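Local coordinates for glutathione S-transferase (Ceriporiopsis subvermispora, PDB 6J3F), which binds glutathione and, as a fungal glutathione S-transferase related to LigE-type etherases, probably conjugates it to electrophiles or uses it to cleave aryl ethers, at residues W20-W25 / V212-W217; V43-I48 / P141-F146. All coordinates share one frame; numbering follows the deposited sequence.

In the fold
Both contacts join the thioredoxin-like N-terminal domain to the helical C-terminal domain of a glutathione S-transferase, and both border the bound glutathione. Contact 1 (20-25 with 212-217) lies deep in the molecule, its centre about 3 Å from that of the chain, and reaches the ligand through Asn23. The centre of contact 2 (43-48 with 141-146) is about 18 Å from the chain centre, and Tyr45 and Phe146 touch the glycyl carboxylate of the ligand. The centres of the two contacts are about 18 Å apart, yet they meet where Trp20 CH2 packs 3.3 Å from Tyr45 OH. Arg151, a glutathione-binding residue, has its side chain about 4 Å from that of Tyr45.

Contact 1 of 2, residues W20-W25 / V212-W217; sequences WSPNTW and VGWVIW. With GSH (glutathione), chain C; EDO (1,2-ethanediol), chain H.
Pro22 sets its ring in the angle formed by two indoles of the helix 206-222. Its CD stands over the five-membered ring of Trp217, 3.3 Å from the centroid and 5° off the normal, while Pro22 CB sits over the six-membered ring of Trp214, 3.7 Å from that centroid. Both are CH-pi contacts. The proline backbone also takes part: Pro22 CA approaches Gly213 O at 3.4 Å in a CA-H...O contact; with no side chain on Gly213, the two backbones can lie this near. Beyond the proline, Ile216 CG2 lies over the face of the Trp25 five-membered ring, 3.9 Å from its centroid. Ile216 CG1 is turned roughly anti to the backbone N (chi1 -156°), which leaves the CG2 branch to meet the indole. Trp217 NE1 comes to the edge of the Trp20 ring, 3.4 Å from Trp20 CE3; the two ring planes are inclined at 43°. On the ligand side, Asn23 OD1 is 3.7 Å from Trp214 CZ2 and accepts a hydrogen bond from Lys26, while Asn23 ND2 donates to O2 of a 1,2-ethanediol, probably from the crystallisation liquor, at 2.8 Å. Asn23 and Lys26 are both glutathione-binding residues, and Lys26 bonds the ligand directly. In the second shell, Met131 and Thr135 of the helix 109-136 pack on Trp217, and Phe119 of the same helix meets Trp214. No hydrogen bond crosses between the two segments: the interdomain grip is one of aromatic faces and aliphatic carbons, and probably depends on close fit rather than on directed polar bonds.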
ATOM      1  N   TRP A  20     -12.808  -1.962  22.293  1.00 56.14           N
ATOM      2  CA  TRP A  20     -13.270  -1.220  21.124  1.00 50.21           C
ATOM      3  C   TRP A  20     -12.158  -0.817  20.164  1.00 53.46           C
ATOM      4  O   TRP A  20     -12.453  -0.555  18.997  1.00 51.38           O
ATOM      5  CB  TRP A  20     -13.986   0.048  21.564  1.00 47.99           C
ATOM      6  CG  TRP A  20     -13.031   0.934  22.264  1.00 50.37           C
ATOM      7  CD1 TRP A  20     -12.698   0.895  23.587  1.00 51.92           C
ATOM      8  CD2 TRP A  20     -12.238   1.969  21.678  1.00 50.61           C
ATOM      9  NE1 TRP A  20     -11.757   1.856  23.863  1.00 49.34           N
ATOM     10  CE2 TRP A  20     -11.465   2.536  22.711  1.00 51.48           C
ATOM     11  CE3 TRP A  20     -12.114   2.481  20.382  1.00 49.11           C
ATOM     12  CZ2 TRP A  20     -10.569   3.583  22.484  1.00 48.28           C
ATOM     13  CZ3 TRP A  20     -11.226   3.514  20.155  1.00 46.57           C
ATOM     14  CH2 TRP A  20     -10.465   4.059  21.201  1.00 48.35           C
ATOM     15  N   SER A  21     -10.904  -0.731  20.599  1.00 55.57           N
ATOM     16  CA  SER A  21      -9.875  -0.074  19.803  1.00 52.76           C
ATOM     17  C   SER A  21      -9.610  -0.835  18.503  1.00 49.75           C
ATOM     18  O   SER A  21      -9.521  -2.068  18.506  1.00 49.17           O
ATOM     19  CB  SER A  21      -8.583   0.041  20.608  1.00 50.35           C
ATOM     20  OG  SER A  21      -7.553   0.621  19.835  1.00 47.52           O
ATOM     21  N   PRO A  22      -9.467  -0.129  17.376  1.00 49.05           N
ATOM     22  CA  PRO A  22      -9.063  -0.826  16.148  1.00 50.68           C
ATOM     23  C   PRO A  22      -7.656  -1.396  16.237  1.00 53.47           C
ATOM     24  O   PRO A  22      -7.415  -2.518  15.768  1.00 53.44           O
ATOM     25  CB  PRO A  22      -9.176   0.275  15.082  1.00 51.34           C
ATOM     26  CG  PRO A  22      -8.932   1.550  15.856  1.00 44.61           C
ATOM     27  CD  PRO A  22      -9.630   1.320  17.152  1.00 46.38           C
ATOM     28  N   ASN A  23      -6.717  -0.652  16.839  1.00 50.66           N
ATOM     29  CA  ASN A  23      -5.332  -1.102  16.879  1.00 47.12           C
ATOM     30  C   ASN A  23      -5.128  -2.196  17.915  1.00 50.89           C
ATOM     31  O   ASN A  23      -4.338  -3.126  17.682  1.00 47.90           O
ATOM     32  CB  ASN A  23      -4.382   0.069  17.139  1.00 42.65           C
ATOM     33  CG  ASN A  23      -4.193   0.959  15.906  1.00 47.09           C
ATOM     34  OD1 ASN A  23      -3.649   0.533  14.885  1.00 46.95           O
ATOM     35  ND2 ASN A  23      -4.634   2.207  16.005  1.00 48.14           N
ATOM     36  N   THR A  24      -5.821  -2.126  19.060  1.00 45.76           N
ATOM     37  CA  THR A  24      -5.629  -3.205  20.026  1.00 48.71           C
ATOM     38  C   THR A  24      -6.393  -4.453  19.628  1.00 50.41           C
ATOM     39  O   THR A  24      -5.957  -5.562  19.947  1.00 49.17           O
ATOM     40  CB  THR A  24      -6.030  -2.788  21.443  1.00 50.16           C
ATOM     41  OG1 THR A  24      -7.455  -2.623  21.531  1.00 48.72           O
ATOM     42  CG2 THR A  24      -5.329  -1.508  21.817  1.00 50.47           C
ATOM     43  N   TRP A  25      -7.521  -4.304  18.928  1.00 50.30           N
ATOM     44  CA  TRP A  25      -8.192  -5.501  18.444  1.00 48.62           C
ATOM     45  C   TRP A  25      -7.303  -6.271  17.480  1.00 52.98           C
ATOM     46  O   TRP A  25      -7.333  -7.508  17.472  1.00 53.34           O
ATOM     47  CB  TRP A  25      -9.528  -5.152  17.793  1.00 50.94           C
ATOM     48  CG  TRP A  25     -10.680  -5.314  18.729  1.00 51.01           C
ATOM     49  CD1 TRP A  25     -11.403  -4.319  19.330  1.00 50.56           C
ATOM     50  CD2 TRP A  25     -11.228  -6.547  19.202  1.00 50.60           C
ATOM     51  NE1 TRP A  25     -12.376  -4.863  20.137  1.00 50.78           N
ATOM     52  CE2 TRP A  25     -12.295  -6.230  20.068  1.00 52.56           C
ATOM     53  CE3 TRP A  25     -10.930  -7.892  18.967  1.00 57.55           C
ATOM     54  CZ2 TRP A  25     -13.056  -7.207  20.704  1.00 54.65           C
ATOM     55  CZ3 TRP A  25     -11.692  -8.863  19.599  1.00 59.94           C
ATOM     56  CH2 TRP A  25     -12.744  -8.513  20.455  1.00 58.30           C
ATOM     57  N   VAL A 212     -10.062  -6.942  10.037  1.00 48.85           N
ATOM     58  CA  VAL A 212     -11.180  -7.185  10.955  1.00 49.82           C
ATOM     59  C   VAL A 212     -11.056  -6.347  12.222  1.00 47.90           C
ATOM     60  O   VAL A 212     -12.069  -5.973  12.831  1.00 47.33           O
ATOM     61  CB  VAL A 212     -11.297  -8.682  11.288  1.00 51.92           C
ATOM     62  CG1 VAL A 212     -11.724  -9.456  10.029  1.00 57.38           C
ATOM     63  CG2 VAL A 212      -9.973  -9.205  11.824  1.00 45.47           C
ATOM     64  N   GLY A 213      -9.828  -6.050  12.646  1.00 50.08           N
ATOM     65  CA  GLY A 213      -9.648  -5.208  13.815  1.00 52.36           C
ATOM     66  C   GLY A 213     -10.189  -3.808  13.590  1.00 54.17           C
ATOM     67  O   GLY A 213     -10.791  -3.212  14.485  1.00 52.01           O
ATOM     68  N   TRP A 214      -9.997  -3.275  12.382  1.00 47.83           N
ATOM     69  CA  TRP A 214     -10.600  -1.996  12.052  1.00 46.79           C
ATOM     70  C   TRP A 214     -12.097  -2.132  11.814  1.00 47.16           C
ATOM     71  O   TRP A 214     -12.864  -1.228  12.175  1.00 50.08           O
ATOM     72  CB  TRP A 214      -9.896  -1.391  10.832  1.00 46.86           C
ATOM     73  CG  TRP A 214      -8.531  -0.916  11.145  1.00 47.73           C
ATOM     74  CD1 TRP A 214      -7.365  -1.656  11.109  1.00 47.13           C
ATOM     75  CD2 TRP A 214      -8.160   0.399  11.591  1.00 46.49           C
ATOM     76  NE1 TRP A 214      -6.295  -0.871  11.504  1.00 47.12           N
ATOM     77  CE2 TRP A 214      -6.752   0.391  11.800  1.00 47.75           C
ATOM     78  CE3 TRP A 214      -8.874   1.582  11.827  1.00 45.97           C
ATOM     79  CZ2 TRP A 214      -6.054   1.521  12.237  1.00 46.58           C
ATOM     80  CZ3 TRP A 214      -8.181   2.704  12.266  1.00 46.44           C
ATOM     81  CH2 TRP A 214      -6.782   2.664  12.465  1.00 52.93           C
ATOM     82  N   VAL A 215     -12.536  -3.256  11.236  1.00 48.63           N
ATOM     83  CA  VAL A 215     -13.955  -3.407  10.923  1.00 51.05           C
ATOM     84  C   VAL A 215     -14.759  -3.626  12.199  1.00 46.75           C
ATOM     85  O   VAL A 215     -15.810  -3.012  12.391  1.00 50.39           O
ATOM     86  CB  VAL A 215     -14.177  -4.528   9.883  1.00 44.41           C
ATOM     87  CG1 VAL A 215     -15.634  -4.970   9.874  1.00 43.02           C
ATOM     88  CG2 VAL A 215     -13.823  -4.016   8.507  1.00 42.23           C
ATOM     89  N   ILE A 216     -14.265  -4.468  13.107  1.00 48.99           N
ATOM     90  CA  ILE A 216     -14.992  -4.695  14.349  1.00 52.21           C
ATOM     91  C   ILE A 216     -15.055  -3.414  15.182  1.00 53.69           C
ATOM     92  O   ILE A 216     -15.994  -3.215  15.964  1.00 55.29           O
ATOM     93  CB  ILE A 216     -14.356  -5.867  15.125  1.00 51.62           C
ATOM     94  CG1 ILE A 216     -15.393  -6.482  16.057  1.00 54.98           C
ATOM     95  CG2 ILE A 216     -13.134  -5.415  15.903  1.00 53.62           C
ATOM     96  CD1 ILE A 216     -16.638  -6.956  15.320  1.00 57.11           C
ATOM     97  N   TRP A 217     -14.079  -2.520  15.013  1.00 49.88           N
ATOM     98  CA  TRP A 217     -14.145  -1.208  15.657  1.00 53.31           C
ATOM     99  C   TRP A 217     -15.340  -0.423  15.152  1.00 54.30           C
ATOM    100  O   TRP A 217     -16.030   0.262  15.925  1.00 49.22           O
ATOM    101  CB  TRP A 217     -12.853  -0.431  15.387  1.00 48.02           C
ATOM    102  CG  TRP A 217     -12.809   1.008  15.832  1.00 50.93           C
ATOM    103  CD1 TRP A 217     -13.127   1.499  17.067  1.00 51.68           C
ATOM    104  CD2 TRP A 217     -12.342   2.133  15.067  1.00 52.51           C
ATOM    105  NE1 TRP A 217     -12.897   2.847  17.115  1.00 50.36           N
ATOM    106  CE2 TRP A 217     -12.421   3.266  15.902  1.00 50.35           C
ATOM    107  CE3 TRP A 217     -11.867   2.292  13.759  1.00 50.58           C
ATOM    108  CZ2 TRP A 217     -12.059   4.541  15.469  1.00 49.24           C
ATOM    109  CZ3 TRP A 217     -11.506   3.562  13.330  1.00 48.73           C
ATOM    110  CH2 TRP A 217     -11.598   4.668  14.187  1.00 51.44           C
TER
HETATM  111  N1  GSH C 301       0.857   1.821  14.642  1.00 43.31           N
HETATM  112  CA1 GSH C 301       0.236   1.557  15.925  1.00 46.31           C
HETATM  113  C1  GSH C 301      -0.212   0.116  16.000  1.00 46.66           C
HETATM  114  O11 GSH C 301      -0.126  -0.494  17.097  1.00 46.18           O
HETATM  115  O12 GSH C 301      -0.643  -0.436  14.959  1.00 44.45           O
HETATM  116  CB1 GSH C 301      -0.917   2.536  16.146  1.00 44.21           C
HETATM  117  CG1 GSH C 301      -1.474   2.373  17.552  1.00 48.82           C
HETATM  118  CD1 GSH C 301      -2.394   3.506  17.959  1.00 45.15           C
HETATM  119  OE1 GSH C 301      -2.425   4.549  17.324  1.00 46.84           O
HETATM  120  N2  GSH C 301      -3.131   3.268  19.039  1.00 40.12           N
HETATM  121  CA2 GSH C 301      -3.990   4.270  19.644  1.00 52.69           C
HETATM  122  C2  GSH C 301      -3.334   4.992  20.795  1.00 51.46           C
HETATM  123  O2  GSH C 301      -2.891   4.363  21.740  1.00 55.01           O
HETATM  124  CB2 GSH C 301      -5.279   3.608  20.127  1.00 55.30           C
HETATM  125  SG2 GSH C 301      -6.349   3.110  18.751  1.00 52.68           S
HETATM  126  N3  GSH C 301      -3.264   6.322  20.732  1.00 49.83           N
HETATM  127  CA3 GSH C 301      -2.685   7.112  21.806  1.00 52.12           C
HETATM  128  C3  GSH C 301      -3.016   8.592  21.732  1.00 57.37           C
HETATM  129  O31 GSH C 301      -3.750   9.017  20.803  1.00 52.90           O
HETATM  130  O32 GSH C 301      -2.541   9.348  22.616  1.00 56.77           O
HETATM  131  C1  EDO H 306      -4.546   6.455  13.302  1.00 70.15           C
HETATM  132  O1  EDO H 306      -4.151   7.137  12.102  1.00 75.00           O
HETATM  133  C2  EDO H 306      -3.894   5.075  13.396  1.00 60.14           C
HETATM  134  O2  EDO H 306      -4.096   4.589  14.729  1.00 61.24           O

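Contact 2 of 2, residues V43-I48 / P141-F146; sequences VEYPDI and PRSEEF. With GSH (glutathione), chain C; EDO (1,2-ethanediol), chain D.
A polar and apolar interdomain contact joins the loop between strand 38-42 and helix 48-55 to the first turns of helix 141-154, with Ser143 at its middle. Ser143 OG donates to the anti lone pair of Glu44 OE1 at 2.6 Å and accepts from Tyr45 N at 2.9 Å, so one hydroxyl ties a side chain and the backbone of the loop together. Asn140, just before the helix, bonds the other carboxylate oxygen of Glu44. Toward solvent, Arg142 meets Asp47 end-on through two nitrogens: NH1 to OD2 at 3.0 Å, using the syn lone pair, and NH2 to OD1 at 3.2 Å. The guanidinium and carboxylate planes are 29° apart. The arginine chain bends at chi3 (52°), and Pro46 CG lies over one face of its guanidinium, 3.6 Å from Arg142 NH2. Phe146 lays a ring face against the Tyr45-Pro46 peptide, and its CD1 is 3.7 Å from Tyr45 CB. Its edge faces glutathione, with CE1 3.4 Å from O32. Tyr45 also turns its ring edge to the ligand, and Tyr45 OH donates a hydrogen bond to a second 1,2-ethanediol, likewise probably from the crystallisation liquor. Beyond the contact, Phe147 of helix 141-154 meets the Tyr45 ring edge-to-face, Ile10, following strand 5-9, touches Tyr45 and Ile48, and backbone bonds join Val43 to Asp9 of that strand.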
ATOM      1  N   VAL A  43      -6.006   0.734  30.346  1.00 58.54           N
ATOM      2  CA  VAL A  43      -5.345   2.020  30.532  1.00 51.36           C
ATOM      3  C   VAL A  43      -6.151   3.086  29.799  1.00 60.12           C
ATOM      4  O   VAL A  43      -6.470   2.922  28.612  1.00 60.84           O
ATOM      5  CB  VAL A  43      -3.906   1.999  29.987  1.00 52.76           C
ATOM      6  CG1 VAL A  43      -3.201   3.277  30.338  1.00 50.56           C
ATOM      7  CG2 VAL A  43      -3.150   0.761  30.467  1.00 50.15           C
ATOM      8  N   GLU A  44      -6.475   4.173  30.498  1.00 56.31           N
ATOM      9  CA  GLU A  44      -7.090   5.323  29.857  1.00 50.19           C
ATOM     10  C   GLU A  44      -6.052   6.044  29.008  1.00 49.69           C
ATOM     11  O   GLU A  44      -4.848   5.973  29.277  1.00 55.86           O
ATOM     12  CB  GLU A  44      -7.679   6.283  30.906  1.00 52.85           C
ATOM     13  CG  GLU A  44      -8.597   5.622  31.942  1.00 53.04           C
ATOM     14  CD  GLU A  44     -10.003   5.329  31.413  1.00 61.67           C
ATOM     15  OE1 GLU A  44     -10.380   5.879  30.352  1.00 63.12           O
ATOM     16  OE2 GLU A  44     -10.738   4.551  32.061  1.00 63.97           O
ATOM     17  N   TYR A  45      -6.528   6.737  27.970  1.00 46.90           N
ATOM     18  CA  TYR A  45      -5.677   7.496  27.063  1.00 46.13           C
ATOM     19  C   TYR A  45      -4.650   8.338  27.809  1.00 50.67           C
ATOM     20  O   TYR A  45      -3.446   8.148  27.591  1.00 58.08           O
ATOM     21  CB  TYR A  45      -6.503   8.395  26.140  1.00 53.07           C
ATOM     22  CG  TYR A  45      -6.890   7.789  24.798  1.00 50.41           C
ATOM     23  CD1 TYR A  45      -8.030   7.009  24.670  1.00 49.67           C
ATOM     24  CD2 TYR A  45      -6.135   8.034  23.656  1.00 54.07           C
ATOM     25  CE1 TYR A  45      -8.396   6.464  23.444  1.00 57.53           C
ATOM     26  CE2 TYR A  45      -6.492   7.500  22.418  1.00 52.34           C
ATOM     27  CZ  TYR A  45      -7.621   6.715  22.320  1.00 56.31           C
ATOM     28  OH  TYR A  45      -7.994   6.188  21.107  1.00 55.71           O
ATOM     29  N   PRO A  46      -5.046   9.248  28.709  1.00 51.17           N
ATOM     30  CA  PRO A  46      -4.044  10.141  29.310  1.00 52.50           C
ATOM     31  C   PRO A  46      -2.948   9.416  30.094  1.00 52.06           C
ATOM     32  O   PRO A  46      -1.920  10.036  30.388  1.00 50.72           O
ATOM     33  CB  PRO A  46      -4.885  11.033  30.227  1.00 50.39           C
ATOM     34  CG  PRO A  46      -6.036  10.158  30.607  1.00 50.03           C
ATOM     35  CD  PRO A  46      -6.363   9.412  29.369  1.00 46.13           C
ATOM     36  N   ASP A  47      -3.129   8.135  30.428  1.00 52.13           N
ATOM     37  CA  ASP A  47      -2.139   7.347  31.157  1.00 53.48           C
ATOM     38  C   ASP A  47      -1.258   6.485  30.248  1.00 55.30           C
ATOM     39  O   ASP A  47      -0.339   5.821  30.743  1.00 55.43           O
ATOM     40  CB  ASP A  47      -2.831   6.434  32.182  1.00 50.23           C
ATOM     41  CG  ASP A  47      -3.799   7.174  33.083  1.00 57.30           C
ATOM     42  OD1 ASP A  47      -3.470   8.305  33.529  1.00 53.32           O
ATOM     43  OD2 ASP A  47      -4.892   6.604  33.338  1.00 55.90           O
ATOM     44  N   ILE A  48      -1.518   6.460  28.942  1.00 50.36           N
ATOM     45  CA  ILE A  48      -0.759   5.577  28.062  1.00 53.23           C
ATOM     46  C   ILE A  48       0.726   5.905  28.119  1.00 52.74           C
ATOM     47  O   ILE A  48       1.562   5.022  28.329  1.00 53.66           O
ATOM     48  CB  ILE A  48      -1.285   5.659  26.620  1.00 54.36           C
ATOM     49  CG1 ILE A  48      -2.673   5.015  26.506  1.00 49.46           C
ATOM     50  CG2 ILE A  48      -0.271   5.045  25.688  1.00 46.09           C
ATOM     51  CD1 ILE A  48      -3.300   5.210  25.147  1.00 48.55           C
ATOM     52  N   PRO A 141     -14.656   9.318  31.171  1.00 58.47           N
ATOM     53  CA  PRO A 141     -14.433  10.783  31.118  1.00 56.17           C
ATOM     54  C   PRO A 141     -12.970  11.212  31.138  1.00 56.48           C
ATOM     55  O   PRO A 141     -12.607  12.182  30.454  1.00 54.37           O
ATOM     56  CB  PRO A 141     -15.195  11.294  32.352  1.00 58.07           C
ATOM     57  CG  PRO A 141     -16.241  10.260  32.612  1.00 56.49           C
ATOM     58  CD  PRO A 141     -15.601   8.939  32.235  1.00 57.19           C
ATOM     59  N   ARG A 142     -12.112  10.531  31.905  1.00 59.87           N
ATOM     60  CA  ARG A 142     -10.685  10.852  31.862  1.00 56.10           C
ATOM     61  C   ARG A 142     -10.132  10.732  30.439  1.00 59.13           C
ATOM     62  O   ARG A 142      -9.320  11.563  30.007  1.00 56.32           O
ATOM     63  CB  ARG A 142      -9.916   9.954  32.837  1.00 56.56           C
ATOM     64  CG  ARG A 142     -10.256  10.239  34.307  1.00 60.15           C
ATOM     65  CD  ARG A 142      -9.106   9.933  35.265  1.00 56.42           C
ATOM     66  NE  ARG A 142      -7.852  10.580  34.871  1.00 61.62           N
ATOM     67  CZ  ARG A 142      -6.744   9.920  34.537  1.00 53.20           C
ATOM     68  NH1 ARG A 142      -6.728   8.592  34.568  1.00 48.82           N
ATOM     69  NH2 ARG A 142      -5.651  10.589  34.186  1.00 46.90           N
ATOM     70  N   SER A 143     -10.586   9.722  29.682  1.00 54.41           N
ATOM     71  CA  SER A 143     -10.140   9.552  28.301  1.00 52.00           C
ATOM     72  C   SER A 143     -10.831  10.525  27.350  1.00 55.74           C
ATOM     73  O   SER A 143     -10.181  11.058  26.442  1.00 55.99           O
ATOM     74  CB  SER A 143     -10.367   8.108  27.845  1.00 54.22           C
ATOM     75  OG  SER A 143      -9.361   7.253  28.354  1.00 48.99           O
ATOM     76  N   GLU A 144     -12.141  10.762  27.533  1.00 55.30           N
ATOM     77  CA  GLU A 144     -12.864  11.727  26.697  1.00 51.87           C
ATOM     78  C   GLU A 144     -12.207  13.099  26.727  1.00 54.27           C
ATOM     79  O   GLU A 144     -12.121  13.779  25.694  1.00 52.97           O
ATOM     80  CB  GLU A 144     -14.316  11.845  27.159  1.00 51.72           C
ATOM     81  CG  GLU A 144     -15.239  12.582  26.196  1.00 54.08           C
ATOM     82  CD  GLU A 144     -15.105  14.111  26.208  1.00 54.14           C
ATOM     83  OE1 GLU A 144     -15.492  14.748  25.196  1.00 55.85           O
ATOM     84  OE2 GLU A 144     -14.639  14.682  27.223  1.00 59.18           O
ATOM     85  N   GLU A 145     -11.783  13.552  27.912  1.00 56.92           N
ATOM     86  CA  GLU A 145     -11.126  14.851  27.991  1.00 58.90           C
ATOM     87  C   GLU A 145      -9.892  14.869  27.102  1.00 57.10           C
ATOM     88  O   GLU A 145      -9.728  15.760  26.260  1.00 56.87           O
ATOM     89  CB  GLU A 145     -10.765  15.185  29.445  1.00 55.85           C
ATOM     90  CG  GLU A 145     -10.051  16.532  29.625  1.00 55.06           C
ATOM     91  CD  GLU A 145      -8.564  16.495  29.219  1.00 65.05           C
ATOM     92  OE1 GLU A 145      -8.114  17.440  28.519  1.00 63.18           O
ATOM     93  OE2 GLU A 145      -7.855  15.511  29.580  1.00 60.67           O
ATOM     94  N   PHE A 146      -9.023  13.863  27.267  1.00 58.13           N
ATOM     95  CA  PHE A 146      -7.793  13.765  26.482  1.00 55.41           C
ATOM     96  C   PHE A 146      -8.091  13.578  24.990  1.00 55.91           C
ATOM     97  O   PHE A 146      -7.427  14.174  24.131  1.00 55.22           O
ATOM     98  CB  PHE A 146      -6.953  12.615  27.046  1.00 54.21           C
ATOM     99  CG  PHE A 146      -5.616  12.423  26.380  1.00 57.78           C
ATOM    100  CD1 PHE A 146      -5.517  11.799  25.135  1.00 51.40           C
ATOM    101  CD2 PHE A 146      -4.449  12.811  27.027  1.00 52.44           C
ATOM    102  CE1 PHE A 146      -4.286  11.599  24.534  1.00 52.35           C
ATOM    103  CE2 PHE A 146      -3.208  12.604  26.432  1.00 55.37           C
ATOM    104  CZ  PHE A 146      -3.124  12.002  25.183  1.00 54.49           C
TER
HETATM  105  N1  GSH C 301       0.857   1.821  14.642  1.00 43.31           N
HETATM  106  CA1 GSH C 301       0.236   1.557  15.925  1.00 46.31           C
HETATM  107  C1  GSH C 301      -0.212   0.116  16.000  1.00 46.66           C
HETATM  108  O11 GSH C 301      -0.126  -0.494  17.097  1.00 46.18           O
HETATM  109  O12 GSH C 301      -0.643  -0.436  14.959  1.00 44.45           O
HETATM  110  CB1 GSH C 301      -0.917   2.536  16.146  1.00 44.21           C
HETATM  111  CG1 GSH C 301      -1.474   2.373  17.552  1.00 48.82           C
HETATM  112  CD1 GSH C 301      -2.394   3.506  17.959  1.00 45.15           C
HETATM  113  OE1 GSH C 301      -2.425   4.549  17.324  1.00 46.84           O
HETATM  114  N2  GSH C 301      -3.131   3.268  19.039  1.00 40.12           N
HETATM  115  CA2 GSH C 301      -3.990   4.270  19.644  1.00 52.69           C
HETATM  116  C2  GSH C 301      -3.334   4.992  20.795  1.00 51.46           C
HETATM  117  O2  GSH C 301      -2.891   4.363  21.740  1.00 55.01           O
HETATM  118  CB2 GSH C 301      -5.279   3.608  20.127  1.00 55.30           C
HETATM  119  SG2 GSH C 301      -6.349   3.110  18.751  1.00 52.68           S
HETATM  120  N3  GSH C 301      -3.264   6.322  20.732  1.00 49.83           N
HETATM  121  CA3 GSH C 301      -2.685   7.112  21.806  1.00 52.12           C
HETATM  122  C3  GSH C 301      -3.016   8.592  21.732  1.00 57.37           C
HETATM  123  O31 GSH C 301      -3.750   9.017  20.803  1.00 52.90           O
HETATM  124  O32 GSH C 301      -2.541   9.348  22.616  1.00 56.77           O
HETATM  125  C1  EDO D 302      -8.182   5.835  16.455  1.00 50.31           C
HETATM  126  O1  EDO D 302      -7.760   5.968  15.095  1.00 61.54           O
HETATM  127  C2  EDO D 302      -7.012   6.230  17.337  1.00 64.32           C
HETATM  128  O2  EDO D 302      -7.281   5.853  18.694  1.00 61.96           O